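Local coordinates for protein EST1E (PDB 2WTM) that hydrolyses esters as a promiscuous feruloyl esterase of a rumen bacterium, probably through the serine-based chemistry of the alpha/beta-hydrolase family, at residues A[112-120]-A[179-188]; A[124-132]-A[237-248]. One frame throughout, in Å; residues are numbered along the deposited sequence.

Contact 1 of 2, residues A[112-120]-A[179-188]; sequences LSVMLAAAM and IRVEDFVDKY
Leu116 and Phe184 both set CG anti to their own carbonyl carbon, chi1 -52° and -60°, and with the leucine's extended chi2 CD2 comes down on one face of the phenylalanine ring. In this alpha/beta-hydrolase the pair joins helix 109-120, which begins at the probable nucleophile elbow, to the short helix 181-187, and the two segments cross at 53° with their axes 8.3 Å apart. The CH-pi contact is close, Leu116 CD2 lying 3.5 Å from the centroid of the Phe184 ring. Met120 approaches the same ring at its edge, with CG 3.9 Å from Phe184 CE1 and the sulfur beside it in a Met-aromatic contact. The other branch of Leu116, CD1, leans on Ile179 CG2. On the flank, Met115 bends at chi3 and its CE reaches Val185 CG2 at 3.8 Å, while Leu112 CD1 packs on Val181 CG2. Towards the C-terminal end of helix 109-120, Ala119 CB lies 3.3 Å from Phe184 O, and Ala118 CB sits over one face of the Tyr188 ring. Helix 205-214 covers Val181 and Val185 through Phe211, and Thr178 of the second subunit packs on Phe184. A water bridges the two backbones, donating to Met115 O at 2.7 Å and to Phe184 O at 2.9 Å.

Contact 2 of 2, residues A[124-132]-A[237-248]; sequences IIKALIPLS and VTEAVKEFMLEQ
Ile129 and Phe244 lie alongside each other, running opposite ways, where strand 125-131 of the central sheet packs against helix 234-249, nearly antiparallel at 169° and with the axes of the segments 10.0 Å apart. This is the helix-on-sheet layering of the alpha/beta-hydrolase fold. Ala127, Ile129 and Leu131 all point toward the helix. Ile129 has CG1 anti to its carbonyl carbon and an extended chi2 of 175°, which carries CD1 forward to Met245 CG at 3.7 Å, while CG1 stays beside Phe244 CE2. Met245 does not point straight at the strand; bends at chi2 and chi3 bring its chain round, and SD as well as CG borders Ile129 CD1. Phe244 takes the other course: its CG is anti to the backbone N, chi1 170°, and the ring reaches the strand obliquely, its CZ 4.0 Å from Ala127 CB. Leu131 CD2 touches Val237 CG1 and Val241 CG2, one helical turn apart.

At the other end Gln248 is bent at chi2, laying its amide N over one face of the Phe244 ring and letting NE2 donate to Phe244 O at 3.3 Å. That oxygen also accepts from Gln248 N, the two donors arriving from opposite faces of its plane. Gln248 CG meanwhile rests on Ala127 CB. Lys126 runs extended as far as CE, then turns at chi4 so that NZ donates to Gln248 O at 2.8 Å from above the carbonyl plane. A water accepts from Lys126 NZ and donates to Gln248 OE1, and Tyr103 OH is a further partner of the ammonium. Apolar packing thus gives way to a polar end, where the lysine charge meets the Gln248 carbonyl near the C-terminus of the helix and would probably be favoured by the partial negative charge there.

Contacts 1 and 2 lie with their centres about 17 Å apart and are joined through the strand: helix 109-120 of contact 1 runs on in the chain to strand 125-131 of contact 2. Tyr188, which ends the second segment of contact 1, reaches across to the strand, its OH 2.7 Å from Ile125 O in a probable hydrogen bond. Leu128, whose neighbours Ala127 and Ile129 face helix 234-249, points away from that helix and brings CD1 to 3.6 Å from Val114 O. Leu112 of contact 1 and Leu131 of contact 2 each come close to the probable Ser108-His228-Asp200 triad but make no contact with it, so one end of each contact borders the neighbourhood of the likely active site.

Contact 1 of 2, residues A[112-120]-A[179-188]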
ATOM      1  N   LEU A 112      11.340   8.556  -4.419  1.00  8.12           N
ATOM      2  CA  LEU A 112      10.417   8.333  -3.314  1.00  9.21           C
ATOM      3  C   LEU A 112      10.178   6.840  -3.043  1.00  8.74           C
ATOM      4  O   LEU A 112      10.320   6.331  -1.926  1.00  8.03           O
ATOM      5  CB  LEU A 112       9.105   9.019  -3.549  1.00  9.96           C
ATOM      6  CG  LEU A 112       7.969   8.692  -2.514  1.00  8.14           C
ATOM      7  CD1 LEU A 112       8.293   9.024  -1.064  1.00 10.87           C
ATOM      8  CD2 LEU A 112       6.655   9.301  -3.042  1.00 10.43           C
ATOM      9  N   SER A 113       9.877   6.095  -4.120  1.00 10.24           N
ATOM     10  CA  SER A 113       9.541   4.689  -3.997  1.00  9.57           C
ATOM     11  C   SER A 113      10.661   3.867  -3.336  1.00  9.01           C
ATOM     12  O   SER A 113      10.420   2.977  -2.477  1.00  9.54           O
ATOM     13  CB  SER A 113       9.157   4.156  -5.372  1.00  9.23           C
ATOM     14  OG  SER A 113       7.932   4.711  -5.830  1.00  7.48           O
ATOM     15  N   VAL A 114      11.921   4.098  -3.767  1.00  8.92           N
ATOM     16  CA  VAL A 114      13.024   3.473  -3.106  1.00  8.61           C
ATOM     17  C   VAL A 114      13.322   3.912  -1.658  1.00  7.70           C
ATOM     18  O   VAL A 114      13.693   3.099  -0.801  1.00  8.71           O
ATOM     19  CB  VAL A 114      14.285   3.353  -4.027  1.00  9.27           C
ATOM     20  CG1 VAL A 114      14.013   2.524  -5.312  1.00 12.12           C
ATOM     21  CG2 VAL A 114      14.915   4.673  -4.323  1.00 11.14           C
ATOM     22  N   MET A 115      13.071   5.192  -1.377  1.00  8.76           N
ATOM     23  CA  MET A 115      13.093   5.576   0.030  1.00  8.07           C
ATOM     24  C   MET A 115      12.162   4.691   0.888  1.00  8.51           C
ATOM     25  O   MET A 115      12.508   4.266   1.966  1.00  9.20           O
ATOM     26  CB  MET A 115      12.754   7.049   0.203  1.00  8.44           C
ATOM     27  CG  MET A 115      13.818   7.993  -0.430  1.00 11.64           C
ATOM     28  SD  MET A 115      13.311   9.720  -0.538  1.00 11.31           S
ATOM     29  CE  MET A 115      13.069  10.185   1.185  1.00  9.47           C
ATOM     30  N   LEU A 116      10.955   4.494   0.398  1.00  8.13           N
ATOM     31  CA  LEU A 116       9.977   3.723   1.110  1.00  8.77           C
ATOM     32  C   LEU A 116      10.343   2.250   1.150  1.00  8.19           C
ATOM     33  O   LEU A 116      10.364   1.620   2.189  1.00  8.85           O
ATOM     34  CB  LEU A 116       8.577   3.903   0.480  1.00  8.86           C
ATOM     35  CG  LEU A 116       8.034   5.318   0.241  1.00  9.54           C
ATOM     36  CD1 LEU A 116       6.618   5.389  -0.438  1.00  7.90           C
ATOM     37  CD2 LEU A 116       8.000   6.009   1.650  1.00  8.08           C
ATOM     38  N   ALA A 117      10.674   1.666  -0.015  1.00  8.53           N
ATOM     39  CA  ALA A 117      10.953   0.261  -0.134  1.00  8.62           C
ATOM     40  C   ALA A 117      12.271  -0.086   0.644  1.00  8.89           C
ATOM     41  O   ALA A 117      12.370  -1.133   1.236  1.00  9.07           O
ATOM     42  CB  ALA A 117      11.094  -0.174  -1.623  1.00  9.61           C
ATOM     43  N   ALA A 118      13.285   0.753   0.575  1.00 10.26           N
ATOM     44  CA  ALA A 118      14.538   0.533   1.342  1.00  9.35           C
ATOM     45  C   ALA A 118      14.290   0.377   2.845  1.00 11.35           C
ATOM     46  O   ALA A 118      14.813  -0.498   3.548  1.00 11.40           O
ATOM     47  CB  ALA A 118      15.536   1.563   1.077  1.00 12.21           C
ATOM     48  N   ALA A 119      13.408   1.210   3.335  1.00 10.01           N
ATOM     49  CA  ALA A 119      13.073   1.089   4.740  1.00 10.36           C
ATOM     50  C   ALA A 119      12.383  -0.239   5.031  1.00 11.50           C
ATOM     51  O   ALA A 119      12.658  -0.875   6.042  1.00 12.78           O
ATOM     52  CB  ALA A 119      12.295   2.304   5.163  1.00 10.45           C
ATOM     53  N   MET A 120      11.449  -0.652   4.187  1.00 11.07           N
ATOM     54  CA  MET A 120      10.737  -1.881   4.390  1.00 11.52           C
ATOM     55  C   MET A 120      11.645  -3.063   4.240  1.00 10.92           C
ATOM     56  O   MET A 120      11.382  -4.145   4.763  1.00 11.43           O
ATOM     57  CB  MET A 120       9.594  -1.965   3.371  1.00 10.94           C
ATOM     58  CG  MET A 120       8.582  -0.834   3.514  1.00 11.69           C
ATOM     59  SD  MET A 120       7.421  -0.761   2.074  1.00 16.82           S
ATOM     60  CE  MET A 120       6.598  -2.048   2.619  1.00 15.55           C
ATOM     61  N   ILE A 179       0.581   7.872   3.226  1.00  9.00           N
ATOM     62  CA  ILE A 179       2.011   7.544   3.409  1.00  9.58           C
ATOM     63  C   ILE A 179       2.702   8.600   4.208  1.00  9.78           C
ATOM     64  O   ILE A 179       2.772   9.771   3.837  1.00 10.44           O
ATOM     65  CB  ILE A 179       2.705   7.346   2.065  1.00  9.15           C
ATOM     66  CG1 ILE A 179       2.143   6.133   1.368  1.00 10.64           C
ATOM     67  CG2 ILE A 179       4.229   7.086   2.200  1.00 10.22           C
ATOM     68  CD1 ILE A 179       2.501   5.959  -0.039  1.00 10.80           C
ATOM     69  N   ARG A 180       3.287   8.173   5.343  1.00 11.53           N
ATOM     70  CA  ARG A 180       4.097   9.074   6.188  1.00  9.95           C
ATOM     71  C   ARG A 180       5.596   8.906   5.886  1.00  9.28           C
ATOM     72  O   ARG A 180       6.242   8.086   6.477  1.00  9.22           O
ATOM     73  CB  ARG A 180       3.820   8.751   7.642  1.00 12.88           C
ATOM     74  CG  ARG A 180       2.327   8.654   7.984  1.00 18.28           C
ATOM     75  CD  ARG A 180       1.482   9.786   7.531  1.00 30.15           C
ATOM     76  NE  ARG A 180       2.005  11.057   8.004  1.00 32.60           N
ATOM     77  CZ  ARG A 180       1.276  12.146   8.175  1.00 35.24           C
ATOM     78  NH1 ARG A 180      -0.045  12.138   7.986  1.00 33.90           N
ATOM     79  NH2 ARG A 180       1.887  13.252   8.580  1.00 36.11           N
ATOM     80  N   VAL A 181       6.076   9.653   4.898  1.00 10.11           N
ATOM     81  CA  VAL A 181       7.467   9.493   4.420  1.00  9.92           C
ATOM     82  C   VAL A 181       8.485   9.527   5.531  1.00 10.79           C
ATOM     83  O   VAL A 181       9.434   8.768   5.562  1.00 10.98           O
ATOM     84  CB  VAL A 181       7.794  10.519   3.281  1.00 10.46           C
ATOM     85  CG1 VAL A 181       9.196  10.355   2.792  1.00 11.35           C
ATOM     86  CG2 VAL A 181       6.824  10.322   2.126  1.00 11.91           C
ATOM     87  N   GLU A 182       8.255  10.452   6.455  1.00 11.38           N
ATOM     88  CA  GLU A 182       9.202  10.653   7.544  1.00 13.37           C
ATOM     89  C   GLU A 182       9.454   9.412   8.375  1.00 12.62           C
ATOM     90  O   GLU A 182      10.587   9.216   8.897  1.00 12.61           O
ATOM     91  CB  GLU A 182       8.688  11.796   8.422  1.00 13.38           C
ATOM     92  CG  GLU A 182       8.746  13.189   7.848  1.00 15.75           C
ATOM     93  CD  GLU A 182       7.650  13.530   6.798  1.00 17.72           C
ATOM     94  OE1 GLU A 182       6.629  12.757   6.650  1.00 14.78           O
ATOM     95  OE2 GLU A 182       7.813  14.600   6.137  1.00 21.70           O
ATOM     96  N   ASP A 183       8.451   8.541   8.502  1.00 11.19           N
ATOM     97  CA  ASP A 183       8.587   7.257   9.226  1.00 12.45           C
ATOM     98  C   ASP A 183       9.630   6.375   8.530  1.00 12.60           C
ATOM     99  O   ASP A 183      10.462   5.707   9.163  1.00 13.28           O
ATOM    100  CB  ASP A 183       7.281   6.496   9.303  1.00 12.58           C
ATOM    101  CG  ASP A 183       6.303   7.079  10.252  1.00 17.76           C
ATOM    102  OD1 ASP A 183       6.610   8.100  10.919  1.00 20.73           O
ATOM    103  OD2 ASP A 183       5.192   6.528  10.270  1.00 16.85           O
ATOM    104  N   PHE A 184       9.517   6.331   7.210  1.00 11.27           N
ATOM    105  CA  PHE A 184      10.435   5.513   6.403  1.00 10.58           C
ATOM    106  C   PHE A 184      11.875   6.085   6.391  1.00 11.65           C
ATOM    107  O   PHE A 184      12.837   5.331   6.327  1.00 13.03           O
ATOM    108  CB  PHE A 184       9.954   5.378   4.918  1.00 11.01           C
ATOM    109  CG  PHE A 184       8.605   4.733   4.739  1.00  8.61           C
ATOM    110  CD1 PHE A 184       8.517   3.460   4.288  1.00  7.16           C
ATOM    111  CD2 PHE A 184       7.426   5.373   5.100  1.00  9.49           C
ATOM    112  CE1 PHE A 184       7.298   2.833   4.062  1.00  9.28           C
ATOM    113  CE2 PHE A 184       6.185   4.786   4.859  1.00  8.81           C
ATOM    114  CZ  PHE A 184       6.129   3.501   4.357  1.00  7.80           C
ATOM    115  N   VAL A 185      11.990   7.393   6.382  1.00 10.71           N
ATOM    116  CA  VAL A 185      13.311   8.034   6.492  1.00 11.22           C
ATOM    117  C   VAL A 185      13.955   7.632   7.828  1.00 13.63           C
ATOM    118  O   VAL A 185      15.127   7.236   7.893  1.00 13.04           O
ATOM    119  CB  VAL A 185      13.216   9.545   6.363  1.00 11.94           C
ATOM    120  CG1 VAL A 185      14.526  10.228   6.703  1.00 12.06           C
ATOM    121  CG2 VAL A 185      12.765   9.925   4.943  1.00 12.66           C
ATOM    122  N   ASP A 186      13.176   7.738   8.891  1.00 13.69           N
ATOM    123  CA  ASP A 186      13.707   7.371  10.191  1.00 15.73           C
ATOM    124  C   ASP A 186      14.162   5.927  10.308  1.00 15.35           C
ATOM    125  O   ASP A 186      15.074   5.600  11.111  1.00 18.24           O
ATOM    126  CB  ASP A 186      12.621   7.626  11.258  1.00 16.04           C
ATOM    127  CG  ASP A 186      12.566   9.056  11.710  1.00 22.89           C
ATOM    128  OD1 ASP A 186      13.458   9.906  11.379  1.00 28.00           O
ATOM    129  OD2 ASP A 186      11.577   9.340  12.434  1.00 27.69           O
ATOM    130  N   LYS A 187      13.522   5.025   9.586  1.00 14.81           N
ATOM    131  CA  LYS A 187      13.839   3.626   9.692  1.00 15.61           C
ATOM    132  C   LYS A 187      15.067   3.196   8.927  1.00 17.41           C
ATOM    133  O   LYS A 187      15.683   2.180   9.328  1.00 19.48           O
ATOM    134  CB  LYS A 187      12.652   2.776   9.319  1.00 16.05           C
ATOM    135  CG  LYS A 187      11.531   2.853  10.331  1.00 21.00           C
ATOM    136  CD  LYS A 187      11.962   2.444  11.728  1.00 27.34           C
ATOM    137  CE  LYS A 187      12.426   1.017  11.787  1.00 32.44           C
ATOM    138  NZ  LYS A 187      12.608   0.532  13.203  1.00 32.65           N
ATOM    139  N   TYR A 188      15.474   3.958   7.897  1.00 14.04           N
ATOM    140  CA  TYR A 188      16.594   3.496   7.076  1.00 14.42           C
ATOM    141  C   TYR A 188      17.821   4.286   7.474  1.00 14.25           C
ATOM    142  O   TYR A 188      17.985   5.436   7.084  1.00 15.13           O
ATOM    143  CB  TYR A 188      16.285   3.669   5.572  1.00 12.72           C
ATOM    144  CG  TYR A 188      17.367   3.006   4.720  1.00 12.28           C
ATOM    145  CD1 TYR A 188      17.322   1.634   4.478  1.00 11.75           C
ATOM    146  CD2 TYR A 188      18.436   3.758   4.210  1.00 13.39           C
ATOM    147  CE1 TYR A 188      18.321   1.006   3.693  1.00 11.48           C
ATOM    148  CE2 TYR A 188      19.416   3.137   3.476  1.00 10.11           C
ATOM    149  CZ  TYR A 188      19.346   1.778   3.229  1.00  9.98           C
ATOM    150  OH  TYR A 188      20.333   1.109   2.521  1.00 14.41           O
TER
HETATM  151  O   HOH W   1      14.099   5.598   3.715  1.00 12.48           O

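Contact 2 of 2, residues A[124-132]-A[237-248]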
ATOM      1  N   ILE A 124      18.161  -5.752   4.074  1.00 16.45           N
ATOM      2  CA  ILE A 124      18.580  -6.363   2.791  1.00 16.71           C
ATOM      3  C   ILE A 124      19.305  -5.315   1.968  1.00 15.41           C
ATOM      4  O   ILE A 124      20.197  -5.618   1.204  1.00 17.05           O
ATOM      5  CB  ILE A 124      17.273  -6.815   1.917  1.00 18.17           C
ATOM      6  CG1 ILE A 124      16.322  -7.683   2.709  1.00 23.86           C
ATOM      7  CG2 ILE A 124      17.627  -7.509   0.614  1.00 21.53           C
ATOM      8  CD1 ILE A 124      17.042  -8.898   3.349  1.00 24.65           C
ATOM      9  N   ILE A 125      18.856  -4.085   2.027  1.00 13.06           N
ATOM     10  CA  ILE A 125      19.355  -3.034   1.116  1.00 12.29           C
ATOM     11  C   ILE A 125      20.506  -2.309   1.757  1.00 12.87           C
ATOM     12  O   ILE A 125      20.332  -1.603   2.756  1.00 12.65           O
ATOM     13  CB  ILE A 125      18.218  -2.040   0.715  1.00 12.36           C
ATOM     14  CG1 ILE A 125      17.002  -2.792   0.175  1.00 10.60           C
ATOM     15  CG2 ILE A 125      18.775  -0.958  -0.190  1.00 10.41           C
ATOM     16  CD1 ILE A 125      17.386  -3.641  -1.050  1.00 11.34           C
ATOM     17  N   LYS A 126      21.692  -2.415   1.148  1.00 13.13           N
ATOM     18  CA  LYS A 126      22.897  -1.989   1.803  1.00 13.65           C
ATOM     19  C   LYS A 126      23.157  -0.476   1.788  1.00 12.96           C
ATOM     20  O   LYS A 126      23.784   0.094   2.679  1.00 14.76           O
ATOM     21  CB  LYS A 126      24.054  -2.752   1.171  1.00 14.91           C
ATOM     22  CG  LYS A 126      25.444  -2.430   1.804  1.00 17.03           C
ATOM     23  CD  LYS A 126      26.407  -3.530   1.300  1.00 19.33           C
ATOM     24  CE  LYS A 126      27.893  -3.349   1.796  1.00 22.92           C
ATOM     25  NZ  LYS A 126      28.350  -2.079   1.383  1.00 25.72           N
ATOM     26  N   ALA A 127      22.725   0.185   0.719  1.00 11.44           N
ATOM     27  CA  ALA A 127      22.727   1.625   0.593  1.00 11.05           C
ATOM     28  C   ALA A 127      21.646   2.066  -0.407  1.00 12.52           C
ATOM     29  O   ALA A 127      21.152   1.206  -1.155  1.00 10.94           O
ATOM     30  CB  ALA A 127      24.115   2.153   0.153  1.00 13.54           C
ATOM     31  N   LEU A 128      21.375   3.361  -0.452  1.00 12.66           N
ATOM     32  CA  LEU A 128      20.166   3.898  -1.101  1.00 11.58           C
ATOM     33  C   LEU A 128      20.537   5.175  -1.795  1.00 12.52           C
ATOM     34  O   LEU A 128      21.196   6.058  -1.220  1.00 12.46           O
ATOM     35  CB  LEU A 128      19.124   4.179  -0.008  1.00 11.57           C
ATOM     36  CG  LEU A 128      17.913   4.922  -0.489  1.00 11.62           C
ATOM     37  CD1 LEU A 128      17.069   4.139  -1.430  1.00 12.27           C
ATOM     38  CD2 LEU A 128      17.130   5.280   0.727  1.00 11.80           C
ATOM     39  N   ILE A 129      20.083   5.309  -3.030  1.00 12.53           N
ATOM     40  CA  ILE A 129      20.313   6.500  -3.857  1.00 12.42           C
ATOM     41  C   ILE A 129      19.042   7.118  -4.438  1.00 12.05           C
ATOM     42  O   ILE A 129      18.653   6.787  -5.547  1.00 11.45           O
ATOM     43  CB  ILE A 129      21.296   6.177  -5.002  1.00 13.76           C
ATOM     44  CG1 ILE A 129      22.530   5.500  -4.412  1.00 13.46           C
ATOM     45  CG2 ILE A 129      21.682   7.485  -5.680  1.00 14.55           C
ATOM     46  CD1 ILE A 129      23.493   5.028  -5.459  1.00 15.97           C
ATOM     47  N   PRO A 130      18.409   8.037  -3.698  1.00 10.52           N
ATOM     48  CA  PRO A 130      17.269   8.739  -4.281  1.00 11.22           C
ATOM     49  C   PRO A 130      17.744   9.908  -5.128  1.00 11.87           C
ATOM     50  O   PRO A 130      18.295  10.860  -4.599  1.00 13.14           O
ATOM     51  CB  PRO A 130      16.473   9.161  -3.036  1.00 10.46           C
ATOM     52  CG  PRO A 130      17.064   8.402  -1.924  1.00 11.34           C
ATOM     53  CD  PRO A 130      18.524   8.334  -2.282  1.00 11.55           C
ATOM     54  N   LEU A 131      17.410   9.877  -6.403  1.00 11.87           N
ATOM     55  CA  LEU A 131      17.786  10.903  -7.377  1.00 11.69           C
ATOM     56  C   LEU A 131      16.596  11.882  -7.551  1.00 10.55           C
ATOM     57  O   LEU A 131      15.536  11.425  -7.960  1.00 11.61           O
ATOM     58  CB  LEU A 131      18.176  10.243  -8.683  1.00 12.45           C
ATOM     59  CG  LEU A 131      19.333   9.287  -8.635  1.00 14.45           C
ATOM     60  CD1 LEU A 131      19.461   8.435  -9.898  1.00 18.87           C
ATOM     61  CD2 LEU A 131      20.646   9.945  -8.260  1.00 15.10           C
ATOM     62  N   SER A 132      16.748  13.159  -7.080  1.00 10.81           N
ATOM     63  CA  SER A 132      15.667  14.148  -7.109  1.00 11.41           C
ATOM     64  C   SER A 132      14.343  13.531  -6.679  1.00 10.38           C
ATOM     65  O   SER A 132      13.332  13.598  -7.404  1.00 11.97           O
ATOM     66  CB  SER A 132      15.586  14.731  -8.538  1.00 12.45           C
ATOM     67  OG  SER A 132      16.903  15.289  -8.886  1.00 13.52           O
ATOM     68  N   VAL A 237      26.006  14.124 -11.833  1.00 16.23           N
ATOM     69  CA  VAL A 237      25.194  13.090 -11.153  1.00 15.84           C
ATOM     70  C   VAL A 237      25.888  11.724 -11.206  1.00 15.05           C
ATOM     71  O   VAL A 237      26.037  11.060 -10.169  1.00 16.08           O
ATOM     72  CB  VAL A 237      23.786  13.007 -11.758  1.00 15.09           C
ATOM     73  CG1 VAL A 237      22.957  11.879 -11.105  1.00 13.48           C
ATOM     74  CG2 VAL A 237      23.069  14.336 -11.640  1.00 14.92           C
ATOM     75  N   THR A 238      26.317  11.277 -12.380  1.00 16.27           N
ATOM     76  CA  THR A 238      26.909   9.983 -12.443  1.00 16.33           C
ATOM     77  C   THR A 238      28.243   9.970 -11.683  1.00 15.72           C
ATOM     78  O   THR A 238      28.583   8.997 -11.088  1.00 15.89           O
ATOM     79  CB  THR A 238      27.155   9.532 -13.882  1.00 17.56           C
ATOM     80  OG1 THR A 238      27.979  10.499 -14.532  1.00 18.78           O
ATOM     81  CG2 THR A 238      25.866   9.446 -14.669  1.00 18.22           C
ATOM     82  N   GLU A 239      28.993  11.066 -11.687  1.00 16.86           N
ATOM     83  CA  GLU A 239      30.212  11.057 -10.845  1.00 18.26           C
ATOM     84  C   GLU A 239      29.910  10.939  -9.351  1.00 17.41           C
ATOM     85  O   GLU A 239      30.638  10.302  -8.594  1.00 17.92           O
ATOM     86  CB  GLU A 239      31.083  12.298 -11.108  1.00 20.30           C
ATOM     87  CG  GLU A 239      31.994  12.157 -12.295  1.00 26.92           C
ATOM     88  CD  GLU A 239      32.852  10.875 -12.238  1.00 32.90           C
ATOM     89  OE1 GLU A 239      33.701  10.674 -11.308  1.00 33.72           O
ATOM     90  OE2 GLU A 239      32.589  10.040 -13.131  1.00 39.18           O
ATOM     91  N   ALA A 240      28.783  11.506  -8.932  1.00 15.63           N
ATOM     92  CA  ALA A 240      28.481  11.441  -7.499  1.00 16.10           C
ATOM     93  C   ALA A 240      28.054  10.014  -7.090  1.00 15.26           C
ATOM     94  O   ALA A 240      28.425   9.486  -6.060  1.00 15.26           O
ATOM     95  CB  ALA A 240      27.410  12.423  -7.172  1.00 16.16           C
ATOM     96  N   VAL A 241      27.258   9.403  -7.959  1.00 15.74           N
ATOM     97  CA  VAL A 241      26.820   8.011  -7.785  1.00 15.96           C
ATOM     98  C   VAL A 241      28.035   7.083  -7.774  1.00 14.68           C
ATOM     99  O   VAL A 241      28.179   6.239  -6.921  1.00 14.35           O
ATOM    100  CB  VAL A 241      25.837   7.616  -8.919  1.00 15.88           C
ATOM    101  CG1 VAL A 241      25.605   6.111  -8.992  1.00 16.50           C
ATOM    102  CG2 VAL A 241      24.497   8.386  -8.757  1.00 15.24           C
ATOM    103  N   LYS A 242      28.943   7.313  -8.703  1.00 15.84           N
ATOM    104  CA  LYS A 242      30.158   6.524  -8.798  1.00 17.03           C
ATOM    105  C   LYS A 242      31.018   6.590  -7.552  1.00 16.53           C
ATOM    106  O   LYS A 242      31.385   5.568  -7.013  1.00 17.32           O
ATOM    107  CB  LYS A 242      30.941   6.967 -10.024  1.00 16.99           C
ATOM    108  CG  LYS A 242      32.215   6.165 -10.241  1.00 18.41           C
ATOM    109  CD  LYS A 242      33.160   6.871 -11.263  1.00 18.66           C
ATOM    110  CE  LYS A 242      34.168   5.878 -11.831  1.00 22.20           C
ATOM    111  NZ  LYS A 242      35.149   6.515 -12.809  1.00 19.02           N
ATOM    112  N   GLU A 243      31.291   7.797  -7.053  1.00 18.33           N
ATOM    113  CA  GLU A 243      32.172   7.941  -5.875  1.00 19.94           C
ATOM    114  C   GLU A 243      31.551   7.341  -4.595  1.00 17.68           C
ATOM    115  O   GLU A 243      32.132   6.601  -3.834  1.00 17.31           O
ATOM    116  CB  GLU A 243      32.476   9.415  -5.627  1.00 21.03           C
ATOM    117  CG  GLU A 243      33.520   9.973  -6.661  1.00 26.18           C
ATOM    118  CD  GLU A 243      33.820  11.492  -6.559  1.00 28.09           C
ATOM    119  OE1 GLU A 243      33.578  12.113  -5.458  1.00 39.69           O
ATOM    120  OE2 GLU A 243      34.302  12.045  -7.612  1.00 35.20           O
ATOM    121  N   PHE A 244      30.117   7.561  -4.532  1.00 15.63           N
ATOM    122  CA  PHE A 244      29.465   7.025  -3.370  1.00 15.53           C
ATOM    123  C   PHE A 244      29.452   5.519  -3.351  1.00 15.47           C
ATOM    124  O   PHE A 244      29.648   4.887  -2.306  1.00 15.88           O
ATOM    125  CB  PHE A 244      28.023   7.638  -3.317  1.00 15.46           C
ATOM    126  CG  PHE A 244      27.111   7.001  -2.302  1.00 15.75           C
ATOM    127  CD1 PHE A 244      27.154   7.373  -0.993  1.00 18.81           C
ATOM    128  CD2 PHE A 244      26.205   6.043  -2.686  1.00 16.56           C
ATOM    129  CE1 PHE A 244      26.267   6.803  -0.066  1.00 16.52           C
ATOM    130  CE2 PHE A 244      25.344   5.435  -1.763  1.00 14.81           C
ATOM    131  CZ  PHE A 244      25.383   5.862  -0.455  1.00 16.17           C
ATOM    132  N   MET A 245      29.181   4.952  -4.524  1.00 15.05           N
ATOM    133  CA  MET A 245      29.081   3.501  -4.680  1.00 15.28           C
ATOM    134  C   MET A 245      30.445   2.816  -4.569  1.00 16.02           C
ATOM    135  O   MET A 245      30.540   1.769  -3.934  1.00 17.96           O
ATOM    136  CB  MET A 245      28.302   3.131  -5.956  1.00 15.75           C
ATOM    137  CG  MET A 245      26.741   3.239  -5.774  1.00 17.33           C
ATOM    138  SD  MET A 245      26.102   2.187  -4.456  1.00 15.84           S
ATOM    139  CE  MET A 245      26.392   0.575  -5.127  1.00 16.92           C
ATOM    140  N   LEU A 246      31.474   3.456  -5.085  1.00 16.65           N
ATOM    141  CA  LEU A 246      32.847   2.919  -4.855  1.00 18.89           C
ATOM    142  C   LEU A 246      33.143   2.854  -3.392  1.00 19.35           C
ATOM    143  O   LEU A 246      33.734   1.842  -2.945  1.00 20.54           O
ATOM    144  CB  LEU A 246      33.899   3.745  -5.581  1.00 17.12           C
ATOM    145  CG  LEU A 246      34.002   3.467  -7.032  1.00 20.04           C
ATOM    146  CD1 LEU A 246      34.893   4.489  -7.686  1.00 19.79           C
ATOM    147  CD2 LEU A 246      34.454   2.070  -7.319  1.00 19.65           C
ATOM    148  N   GLU A 247      32.755   3.877  -2.612  1.00 18.34           N
ATOM    149  CA  GLU A 247      32.905   3.827  -1.160  0.60 19.74           C
ATOM    150  C   GLU A 247      32.131   2.671  -0.525  1.00 19.96           C
ATOM    151  O   GLU A 247      32.605   2.060   0.419  1.00 20.68           O
ATOM    152  CB  GLU A 247      32.512   5.147  -0.500  0.60 19.90           C
ATOM    153  CG  GLU A 247      32.477   5.161   1.049  0.60 20.03           C
ATOM    154  CD  GLU A 247      32.343   6.563   1.650  0.60 22.35           C
ATOM    155  OE1 GLU A 247      32.533   7.560   0.930  0.60 27.55           O
ATOM    156  OE2 GLU A 247      32.084   6.666   2.877  0.60 27.97           O
ATOM    157  N   GLN A 248      30.916   2.355  -1.023  1.00 17.74           N
ATOM    158  CA  GLN A 248      30.167   1.296  -0.414  1.00 17.75           C
ATOM    159  C   GLN A 248      30.682  -0.084  -0.721  1.00 16.63           C
ATOM    160  O   GLN A 248      30.583  -0.987   0.109  1.00 17.66           O
ATOM    161  CB  GLN A 248      28.653   1.345  -0.804  1.00 16.95           C
ATOM    162  CG  GLN A 248      27.926   2.628  -0.573  1.00 15.27           C
ATOM    163  CD  GLN A 248      28.206   3.210   0.759  1.00 16.92           C
ATOM    164  OE1 GLN A 248      28.051   2.548   1.752  1.00 21.15           O
ATOM    165  NE2 GLN A 248      28.609   4.500   0.789  1.00 22.01           N
TER
HETATM  166  O   HOH W   2      27.258   0.122   2.509  1.00 36.14           O